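Local coordinates for putative MCP-type signal transduction protein (Campylobacter jejuni subsp. jejuni serotype O:2, PDB 4WY9), which is the chemoreceptor Tlp1, whose periplasmic tandem-PAS sensory domain probably takes part, perhaps indirectly, in recognising chemotactic ligands, at residues D164-A169 against L187-I192; V148-P153 against S277-L282; S76-L81 against L107-E112. All blocks are in the same frame, centred on the assembly; numbering follows the deposited sequence.

Contact 1: D164-A169 against L187-I192; sequences DAVNVA and LDFSDI
F189 reaches back from the end of its strand to lay its ring against the backbone of D164 and A165 and the side chain of V166. Its CB lies 3.7 Å from D164 O, the acceptor of its own backbone N-H in a nearly straight bond (167°). Along one side of the ring, CD2 stays near that oxygen, CE2 comes to A165 C at 3.5 Å, and the tip, CZ, meets V166 CG1 at 3.4 Å. The CG1 branch of V166 stands between its backbone N and carbonyl carbon (chi1 61°), which brings it to the ring and also to L187 CB at 3.9 Å. Outside the two segments, the F189 side chain also touches A219 and I220 of strand 218-220.

Strands 163-173 and 179-188 form an antiparallel beta hairpin in the sheet of the first PDC (Cache-clan) sensor domain, and 187-192 carries its end into the next helix. V166 and L187 form the hydrogen-bonded pair, V166 N giving to L187 O and L187 N to V166 O, each at 3.0 Å. A165 and D188 follow as a non-hydrogen-bonded pair. Beyond D188 the chain turns into helix 190-196, and D188 OD1 caps that turn by accepting from S190 N at 2.9 Å, met from above the carboxylate plane. A water takes the N-H of D164 and donates to the same OD1 at 2.8 Å, bridging the strand to the cap.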
loop_
_atom_site.group_PDB
_atom_site.type_symbol
_atom_site.label_atom_id
_atom_site.label_comp_id
_atom_site.label_asym_id
_atom_site.label_seq_id
_atom_site.Cartn_x
_atom_site.Cartn_y
_atom_site.Cartn_z
ATOM N N ASP A 164 1.894 -7.967 5.889
ATOM C CA ASP A 164 0.801 -7.044 5.637
ATOM C C ASP A 164 1.186 -6.074 4.534
ATOM O O ASP A 164 2.281 -5.497 4.571
ATOM C CB ASP A 164 0.418 -6.338 6.910
ATOM C CG ASP A 164 0.108 -7.319 8.009
ATOM O OD1 ASP A 164 -0.832 -8.075 7.848
ATOM O OD2 ASP A 164 0.801 -7.292 9.049
ATOM N N ALA A 165 0.315 -5.910 3.571
ATOM C CA ALA A 165 0.683 -5.280 2.321
ATOM C C ALA A 165 -0.404 -4.420 1.736
ATOM O O ALA A 165 -1.578 -4.575 2.038
ATOM C CB ALA A 165 1.046 -6.342 1.321
ATOM N N VAL A 166 -0.002 -3.527 0.823
ATOM C CA VAL A 166 -0.943 -2.889 -0.074
ATOM C C VAL A 166 -0.398 -2.982 -1.501
ATOM O O VAL A 166 0.816 -2.929 -1.714
ATOM C CB VAL A 166 -1.234 -1.431 0.313
ATOM C CG1 VAL A 166 0.047 -0.557 0.275
ATOM C CG2 VAL A 166 -2.308 -0.831 -0.568
ATOM N N ASN A 167 -1.306 -3.132 -2.455
ATOM C CA ASN A 167 -0.931 -3.276 -3.839
ATOM C C ASN A 167 -1.338 -2.084 -4.673
ATOM O O ASN A 167 -2.388 -1.490 -4.456
ATOM C CB ASN A 167 -1.523 -4.548 -4.418
ATOM C CG ASN A 167 -0.871 -5.772 -3.859
ATOM O OD1 ASN A 167 0.146 -6.232 -4.393
ATOM N ND2 ASN A 167 -1.388 -6.263 -2.757
ATOM N N VAL A 168 -0.499 -1.777 -5.659
ATOM C CA VAL A 168 -0.682 -0.685 -6.585
ATOM C C VAL A 168 -0.515 -1.292 -7.963
ATOM O O VAL A 168 0.483 -1.982 -8.173
ATOM C CB VAL A 168 0.329 0.430 -6.355
ATOM C CG1 VAL A 168 0.183 1.528 -7.348
ATOM C CG2 VAL A 168 0.164 1.011 -4.897
ATOM N N ALA A 169 -1.452 -1.075 -8.871
ATOM C CA ALA A 169 -1.399 -1.745 -10.173
ATOM C C ALA A 169 -2.041 -0.951 -11.283
ATOM O O ALA A 169 -2.948 -0.136 -11.057
ATOM C CB ALA A 169 -2.056 -3.127 -10.062
ATOM N N LEU A 187 3.762 -3.016 -1.544
ATOM C CA LEU A 187 4.427 -2.394 -0.415
ATOM C C LEU A 187 4.159 -3.221 0.830
ATOM O O LEU A 187 3.003 -3.498 1.149
ATOM C CB LEU A 187 3.933 -0.968 -0.218
ATOM C CG LEU A 187 4.378 -0.201 1.026
ATOM C CD1 LEU A 187 5.857 0.012 1.055
ATOM C CD2 LEU A 187 3.633 1.136 1.086
ATOM N N ASP A 188 5.226 -3.644 1.494
ATOM C CA ASP A 188 5.145 -4.305 2.789
ATOM C C ASP A 188 5.078 -3.239 3.875
ATOM O O ASP A 188 5.996 -2.439 4.019
ATOM C CB ASP A 188 6.346 -5.224 2.979
ATOM C CG ASP A 188 6.345 -5.999 4.283
ATOM O OD1 ASP A 188 5.639 -5.638 5.247
ATOM O OD2 ASP A 188 7.110 -6.982 4.358
ATOM N N PHE A 189 3.997 -3.211 4.658
ATOM C CA PHE A 189 3.839 -2.151 5.639
ATOM C C PHE A 189 4.895 -2.174 6.744
ATOM O O PHE A 189 5.017 -1.199 7.479
ATOM C CB PHE A 189 2.436 -2.164 6.241
ATOM C CG PHE A 189 1.398 -1.535 5.332
ATOM C CD1 PHE A 189 1.481 -0.180 5.000
ATOM C CD2 PHE A 189 0.369 -2.283 4.793
ATOM C CE1 PHE A 189 0.562 0.419 4.188
ATOM C CE2 PHE A 189 -0.564 -1.684 3.962
ATOM C CZ PHE A 189 -0.473 -0.343 3.650
ATOM N N SER A 190 5.660 -3.263 6.870
ATOM C CA SER A 190 6.789 -3.276 7.798
ATOM C C SER A 190 7.730 -2.125 7.512
ATOM O O SER A 190 8.380 -1.592 8.423
ATOM C CB SER A 190 7.585 -4.614 7.728
ATOM O OG SER A 190 6.804 -5.721 8.220
ATOM N N ASP A 191 7.870 -1.753 6.249
ATOM C CA ASP A 191 8.780 -0.679 5.879
ATOM C C ASP A 191 8.266 0.707 6.230
ATOM O O ASP A 191 9.051 1.639 6.397
ATOM C CB ASP A 191 9.077 -0.785 4.391
ATOM C CG ASP A 191 9.874 -2.015 4.069
ATOM O OD1 ASP A 191 10.747 -2.451 4.878
ATOM O OD2 ASP A 191 9.619 -2.557 3.005
ATOM N N ILE A 192 6.956 0.840 6.368
ATOM C CA ILE A 192 6.363 2.072 6.849
ATOM C C ILE A 192 6.417 2.080 8.373
ATOM O O ILE A 192 6.693 3.119 8.997
ATOM C CB ILE A 192 4.905 2.230 6.369
ATOM C CG1 ILE A 192 4.824 2.104 4.844
ATOM C CG2 ILE A 192 4.293 3.549 6.854
ATOM C CD1 ILE A 192 5.650 3.128 4.144
HETATM O O HOH W 1 4.132 -6.866 7.232
#

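Contact 2: V148-P153 against S277-L282; sequences VYIGRP and SSWAVL
The indole of W279 presents the rim of its six-membered ring to segment 148-153. P153 and W279 approach from opposite directions, and the proline CG stops 4.0 Å from CZ3, near the plane of the ring. I150 CG2 also lies at the indole edge, 4.4 Å from CZ2, while G151 O comes obliquely to within 3.8 Å of the same CZ2. Beside the indole, I150 CG2 packs on S277 OG at 3.7 Å.

Behind these contacts, W279 NE1 donates to S277 OG at 2.9 Å, with the hydroxyl oxygen in the ring plane. S277 OG is in turn hydrogen-bonded to V274 O, so the indole is linked through a serine to the preceding strand, 264-274. F31 of the long helix 8-51 meets the W279 ring as well. On the other segment, R152 folds over side-on and grips P153 O with NE and NH2, both at 2.9 Å, and its NH2 also donates to L228 O.

The two segments belong to different sheets of the tandem-PAS module and meet mainly through apolar groups; the NE1 bond to S277 OG, itself tied to V274 O, probably fixes the indole's orientation so that its edge meets I150 and P153.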
loop_
_atom_site.group_PDB
_atom_site.type_symbol
_atom_site.label_atom_id
_atom_site.label_comp_id
_atom_site.label_asym_id
_atom_site.label_seq_id
_atom_site.Cartn_x
_atom_site.Cartn_y
_atom_site.Cartn_z
ATOM N N VAL A 148 -4.908 4.524 -11.612
ATOM C CA VAL A 148 -4.077 3.623 -10.850
ATOM C C VAL A 148 -4.972 2.914 -9.871
ATOM O O VAL A 148 -5.807 3.555 -9.221
ATOM C CB VAL A 148 -2.950 4.372 -10.113
ATOM C CG1 VAL A 148 -2.075 3.407 -9.354
ATOM C CG2 VAL A 148 -2.138 5.219 -11.095
ATOM N N TYR A 149 -4.823 1.594 -9.740
ATOM C CA TYR A 149 -5.676 0.786 -8.873
ATOM C C TYR A 149 -4.921 0.481 -7.595
ATOM O O TYR A 149 -3.840 -0.091 -7.623
ATOM C CB TYR A 149 -6.102 -0.471 -9.610
ATOM C CG TYR A 149 -6.964 -0.195 -10.796
ATOM C CD1 TYR A 149 -6.422 0.370 -11.975
ATOM C CD2 TYR A 149 -8.333 -0.433 -10.793
ATOM C CE1 TYR A 149 -7.194 0.642 -13.058
ATOM C CE2 TYR A 149 -9.104 -0.160 -11.904
ATOM C CZ TYR A 149 -8.550 0.399 -13.037
ATOM O OH TYR A 149 -9.328 0.671 -14.140
ATOM N N ILE A 150 -5.498 0.881 -6.460
ATOM C CA ILE A 150 -4.837 0.742 -5.174
ATOM C C ILE A 150 -5.718 -0.028 -4.211
ATOM O O ILE A 150 -6.908 0.288 -4.066
ATOM C CB ILE A 150 -4.466 2.104 -4.587
ATOM C CG1 ILE A 150 -3.511 2.822 -5.569
ATOM C CG2 ILE A 150 -3.795 1.975 -3.217
ATOM C CD1 ILE A 150 -3.035 4.138 -5.117
ATOM N N GLY A 151 -5.172 -1.064 -3.604
ATOM C CA GLY A 151 -5.937 -1.923 -2.733
ATOM C C GLY A 151 -6.085 -1.448 -1.318
ATOM O O GLY A 151 -5.638 -0.358 -0.964
ATOM N N ARG A 152 -6.733 -2.266 -0.492
ATOM C CA ARG A 152 -6.783 -2.070 0.950
ATOM C C ARG A 152 -5.638 -2.898 1.560
ATOM O O ARG A 152 -5.047 -3.757 0.876
ATOM C CB ARG A 152 -8.146 -2.440 1.499
ATOM C CG ARG A 152 -8.618 -3.844 1.139
ATOM C CD ARG A 152 -9.502 -4.436 2.226
ATOM N NE ARG A 152 -8.681 -4.698 3.409
ATOM C CZ ARG A 152 -9.124 -5.249 4.518
ATOM N NH1 ARG A 152 -10.420 -5.557 4.621
ATOM N NH2 ARG A 152 -8.275 -5.386 5.548
ATOM N N PRO A 153 -5.342 -2.712 2.852
ATOM C CA PRO A 153 -4.340 -3.558 3.478
ATOM C C PRO A 153 -4.783 -5.009 3.509
ATOM O O PRO A 153 -5.921 -5.297 3.882
ATOM C CB PRO A 153 -4.205 -2.968 4.891
ATOM C CG PRO A 153 -4.649 -1.563 4.723
ATOM C CD PRO A 153 -5.784 -1.647 3.774
ATOM N N SER A 277 -7.490 6.395 -3.881
ATOM C CA SER A 277 -7.573 5.830 -2.531
ATOM C C SER A 277 -7.419 6.920 -1.495
ATOM O O SER A 277 -6.922 8.012 -1.773
ATOM C CB SER A 277 -6.515 4.725 -2.320
ATOM O OG SER A 277 -5.213 5.230 -2.247
ATOM N N SER A 278 -7.840 6.639 -0.280
ATOM C CA SER A 278 -7.868 7.619 0.801
ATOM C C SER A 278 -7.340 6.998 2.049
ATOM O O SER A 278 -7.777 5.894 2.427
ATOM C CB SER A 278 -9.272 8.144 1.009
ATOM O OG SER A 278 -9.809 8.745 -0.160
ATOM N N TRP A 279 -6.431 7.701 2.733
ATOM C CA TRP A 279 -5.751 7.197 3.894
ATOM C C TRP A 279 -5.720 8.216 5.006
ATOM O O TRP A 279 -5.952 9.403 4.769
ATOM C CB TRP A 279 -4.325 6.753 3.530
ATOM C CG TRP A 279 -4.286 5.736 2.455
ATOM C CD1 TRP A 279 -4.362 5.962 1.107
ATOM C CD2 TRP A 279 -4.151 4.324 2.624
ATOM N NE1 TRP A 279 -4.313 4.765 0.435
ATOM C CE2 TRP A 279 -4.189 3.742 1.328
ATOM C CE3 TRP A 279 -4.017 3.493 3.719
ATOM C CZ2 TRP A 279 -4.084 2.359 1.135
ATOM C CZ3 TRP A 279 -3.918 2.133 3.528
ATOM C CH2 TRP A 279 -3.951 1.588 2.241
ATOM N N ALA A 280 -5.411 7.763 6.216
ATOM C CA ALA A 280 -5.226 8.678 7.319
ATOM C C ALA A 280 -4.169 8.168 8.268
ATOM O O ALA A 280 -4.026 6.947 8.453
ATOM C CB ALA A 280 -6.536 8.898 8.080
ATOM N N VAL A 281 -3.422 9.093 8.865
ATOM C CA VAL A 281 -2.620 8.801 10.016
ATOM C C VAL A 281 -3.374 9.278 11.239
ATOM O O VAL A 281 -3.857 10.412 11.268
ATOM C CB VAL A 281 -1.211 9.440 9.962
ATOM C CG1 VAL A 281 -0.433 9.147 11.227
ATOM C CG2 VAL A 281 -0.470 8.939 8.741
ATOM N N LEU A 282 -3.483 8.407 12.233
ATOM C CA LEU A 282 -4.107 8.668 13.529
ATOM C C LEU A 282 -3.019 8.563 14.565
ATOM O O LEU A 282 -2.315 7.560 14.648
ATOM C CB LEU A 282 -5.222 7.647 13.784
ATOM C CG LEU A 282 -6.042 7.672 15.081
ATOM C CD1 LEU A 282 -7.347 6.920 14.933
ATOM C CD2 LEU A 282 -5.253 7.059 16.212
#

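Contact 3: S76-L81 against L107-E112; sequences SNFTYL and LYADEE
F78 and A109 meet on one face of an antiparallel strand pair in the sheet of the PDC sensor domain, where the axes of segments 78-81 and 107-110 approach to 4.7 Å. The F78 ring comes obliquely against A109, its CE1 3.6 Å from A109 CB, because CG stands anti to the carbonyl carbon (chi1 -58°). L107 occupies the same face: its CD1 lies obliquely to both the F78 and Y80 rings, and is 3.9 Å from Y80 CB. The Y80 ring itself leads away from L107, carrying OH to a hydrogen bond with N167 OD1. F78 also meets the ring of F163, with planes at about 25°.

T79 and Y108 lie on the opposite face. There the Y108 ring turns its edge to T79 O and packs on T63 and I66 of helix 59-70, while T79 touches F70 of that helix. The backbones of T79 and Y108 form the hydrogen-bonded pair: Y108 N gives to T79 O at 2.8 Å, and T79 N to Y108 O at 3.0 Å. Y108 O also receives a CA-H contact from F78 CA at 3.2 Å. Y80 and L107 make the next, non-hydrogen-bonded pair.

At the other end, N77 and F78 both face T186 of strand 179-188 in a classic beta bulge. The N77 side chain turns from strand 107-110, with OD1 accepting from D188 N and ND2 donating to D191 OD2. Between the strands, a water donates to N77 O at 2.7 Å and accepts from D110 N at 3.2 Å, and lies above one face of the F78 ring, offset toward its rim.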
loop_
_atom_site.group_PDB
_atom_site.type_symbol
_atom_site.label_atom_id
_atom_site.label_comp_id
_atom_site.label_asym_id
_atom_site.label_seq_id
_atom_site.Cartn_x
_atom_site.Cartn_y
_atom_site.Cartn_z
ATOM N N SER A 76 8.922 -0.459 -3.050
ATOM C CA SER A 76 8.213 -1.680 -3.449
ATOM C C SER A 76 9.068 -2.896 -3.101
ATOM O O SER A 76 10.228 -3.002 -3.437
ATOM C CB SER A 76 7.899 -1.683 -4.927
ATOM O OG SER A 76 9.070 -1.543 -5.708
ATOM N N ASN A 77 8.481 -3.782 -2.350
ATOM C CA ASN A 77 9.111 -5.015 -1.952
ATOM C C ASN A 77 8.982 -6.039 -3.033
ATOM O O ASN A 77 9.863 -6.937 -3.178
ATOM C CB ASN A 77 8.504 -5.447 -0.595
ATOM C CG ASN A 77 8.716 -4.384 0.499
ATOM O OD1 ASN A 77 7.863 -3.422 0.713
ATOM N ND2 ASN A 77 9.796 -4.561 1.244
ATOM N N PHE A 78 7.892 -5.960 -3.802
ATOM C CA PHE A 78 7.718 -6.838 -4.933
ATOM C C PHE A 78 7.186 -6.086 -6.132
ATOM O O PHE A 78 6.461 -5.093 -6.006
ATOM C CB PHE A 78 6.751 -7.982 -4.574
ATOM C CG PHE A 78 7.197 -8.806 -3.401
ATOM C CD1 PHE A 78 8.029 -9.922 -3.577
ATOM C CD2 PHE A 78 6.850 -8.449 -2.085
ATOM C CE1 PHE A 78 8.461 -10.651 -2.496
ATOM C CE2 PHE A 78 7.267 -9.219 -1.013
ATOM C CZ PHE A 78 8.065 -10.315 -1.219
ATOM N N THR A 79 7.507 -6.608 -7.312
ATOM C CA THR A 79 7.028 -6.075 -8.571
ATOM C C THR A 79 6.523 -7.252 -9.384
ATOM O O THR A 79 7.114 -8.330 -9.339
ATOM C CB THR A 79 8.161 -5.312 -9.323
ATOM O OG1 THR A 79 8.492 -4.088 -8.580
ATOM C CG2 THR A 79 7.770 -4.988 -10.742
ATOM N N TYR A 80 5.421 -7.074 -10.082
ATOM C CA TYR A 80 4.875 -8.178 -10.894
ATOM C C TYR A 80 4.283 -7.731 -12.192
ATOM O O TYR A 80 3.649 -6.674 -12.283
ATOM C CB TYR A 80 3.837 -8.983 -10.100
ATOM C CG TYR A 80 2.834 -8.138 -9.349
ATOM C CD1 TYR A 80 1.653 -7.690 -9.961
ATOM C CD2 TYR A 80 3.059 -7.768 -8.029
ATOM C CE1 TYR A 80 0.752 -6.939 -9.262
ATOM C CE2 TYR A 80 2.150 -6.983 -7.332
ATOM C CZ TYR A 80 1.003 -6.574 -7.958
ATOM O OH TYR A 80 0.073 -5.792 -7.260
ATOM N N LEU A 81 4.473 -8.565 -13.218
ATOM C CA LEU A 81 3.804 -8.450 -14.492
ATOM C C LEU A 81 2.990 -9.696 -14.715
ATOM O O LEU A 81 3.541 -10.796 -14.847
ATOM C CB LEU A 81 4.778 -8.236 -15.646
ATOM C CG LEU A 81 4.105 -8.135 -17.019
ATOM C CD1 LEU A 81 3.192 -6.937 -17.128
ATOM C CD2 LEU A 81 5.144 -8.082 -18.124
ATOM N N LEU A 107 7.318 -12.306 -11.263
ATOM C CA LEU A 107 7.326 -11.745 -9.932
ATOM C C LEU A 107 8.760 -11.543 -9.481
ATOM O O LEU A 107 9.556 -12.492 -9.524
ATOM C CB LEU A 107 6.586 -12.661 -8.955
ATOM C CG LEU A 107 6.514 -12.251 -7.476
ATOM C CD1 LEU A 107 5.782 -10.919 -7.295
ATOM C CD2 LEU A 107 5.868 -13.342 -6.657
ATOM N N TYR A 108 9.081 -10.324 -9.017
ATOM C CA TYR A 108 10.417 -9.979 -8.581
ATOM C C TYR A 108 10.442 -9.501 -7.134
ATOM O O TYR A 108 9.540 -8.772 -6.714
ATOM C CB TYR A 108 10.997 -8.898 -9.510
ATOM C CG TYR A 108 11.220 -9.415 -10.910
ATOM C CD1 TYR A 108 10.207 -9.411 -11.846
ATOM C CD2 TYR A 108 12.461 -9.929 -11.295
ATOM C CE1 TYR A 108 10.423 -9.903 -13.115
ATOM C CE2 TYR A 108 12.663 -10.428 -12.546
ATOM C CZ TYR A 108 11.630 -10.406 -13.462
ATOM O OH TYR A 108 11.812 -10.898 -14.736
ATOM N N ALA A 109 11.461 -9.913 -6.391
ATOM C CA ALA A 109 11.758 -9.447 -5.064
ATOM C C ALA A 109 13.153 -8.827 -5.036
ATOM O O ALA A 109 13.924 -8.955 -5.982
ATOM C CB ALA A 109 11.698 -10.595 -4.058
ATOM N N ASP A 110 13.472 -8.166 -3.927
ATOM C CA ASP A 110 14.811 -7.610 -3.787
ATOM C C ASP A 110 15.836 -8.738 -3.704
ATOM O O ASP A 110 15.545 -9.807 -3.154
ATOM C CB ASP A 110 14.892 -6.717 -2.551
ATOM C CG ASP A 110 14.162 -5.401 -2.737
ATOM O OD1 ASP A 110 14.062 -4.941 -3.892
ATOM O OD2 ASP A 110 13.710 -4.821 -1.724
ATOM N N GLU A 111 17.022 -8.513 -4.267
ATOM C CA GLU A 111 18.153 -9.438 -4.045
ATOM C C GLU A 111 18.833 -8.966 -2.747
ATOM O O GLU A 111 18.823 -9.665 -1.725
ATOM C CB GLU A 111 19.169 -9.408 -5.195
ATOM C CG GLU A 111 18.560 -9.179 -6.562
ATOM C CD GLU A 111 19.577 -9.306 -7.691
ATOM O OE1 GLU A 111 20.693 -8.743 -7.566
ATOM O OE2 GLU A 111 19.251 -9.974 -8.701
ATOM N N GLU A 112 19.370 -7.744 -2.816
ATOM C CA GLU A 112 20.065 -7.084 -1.693
ATOM C C GLU A 112 21.133 -7.975 -1.030
ATOM O O GLU A 112 22.232 -7.510 -0.686
ATOM C CB GLU A 112 19.044 -6.577 -0.660
ATOM C CG GLU A 112 19.661 -5.654 0.387
ATOM C CD GLU A 112 18.689 -5.241 1.478
ATOM O OE1 GLU A 112 17.972 -6.128 2.001
ATOM O OE2 GLU A 112 18.661 -4.033 1.812
HETATM O O HOH W 2 11.478 -8.214 -1.388
#

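From the N terminus, helices 8-51 and 59-70 lead to the first sheet, where contact 3 comes first, joining strands 78-83 and 104-110 with 25 residues between its segments. Contact 2 opens next, at 148-153, and closes only at 277-282, after 123 intervening residues. Contact 1 is nested inside that span, closing the short hairpin of strands 163-173 and 179-188. None cross. Contacts 1 and 3 share the sheet through strand 179-188, beside strand 78-83. Contacts 1 and 2 meet where strand 149-150 pairs with 163-173. Contact 2 also packs this sheet against strand 277-286 of the five-stranded one.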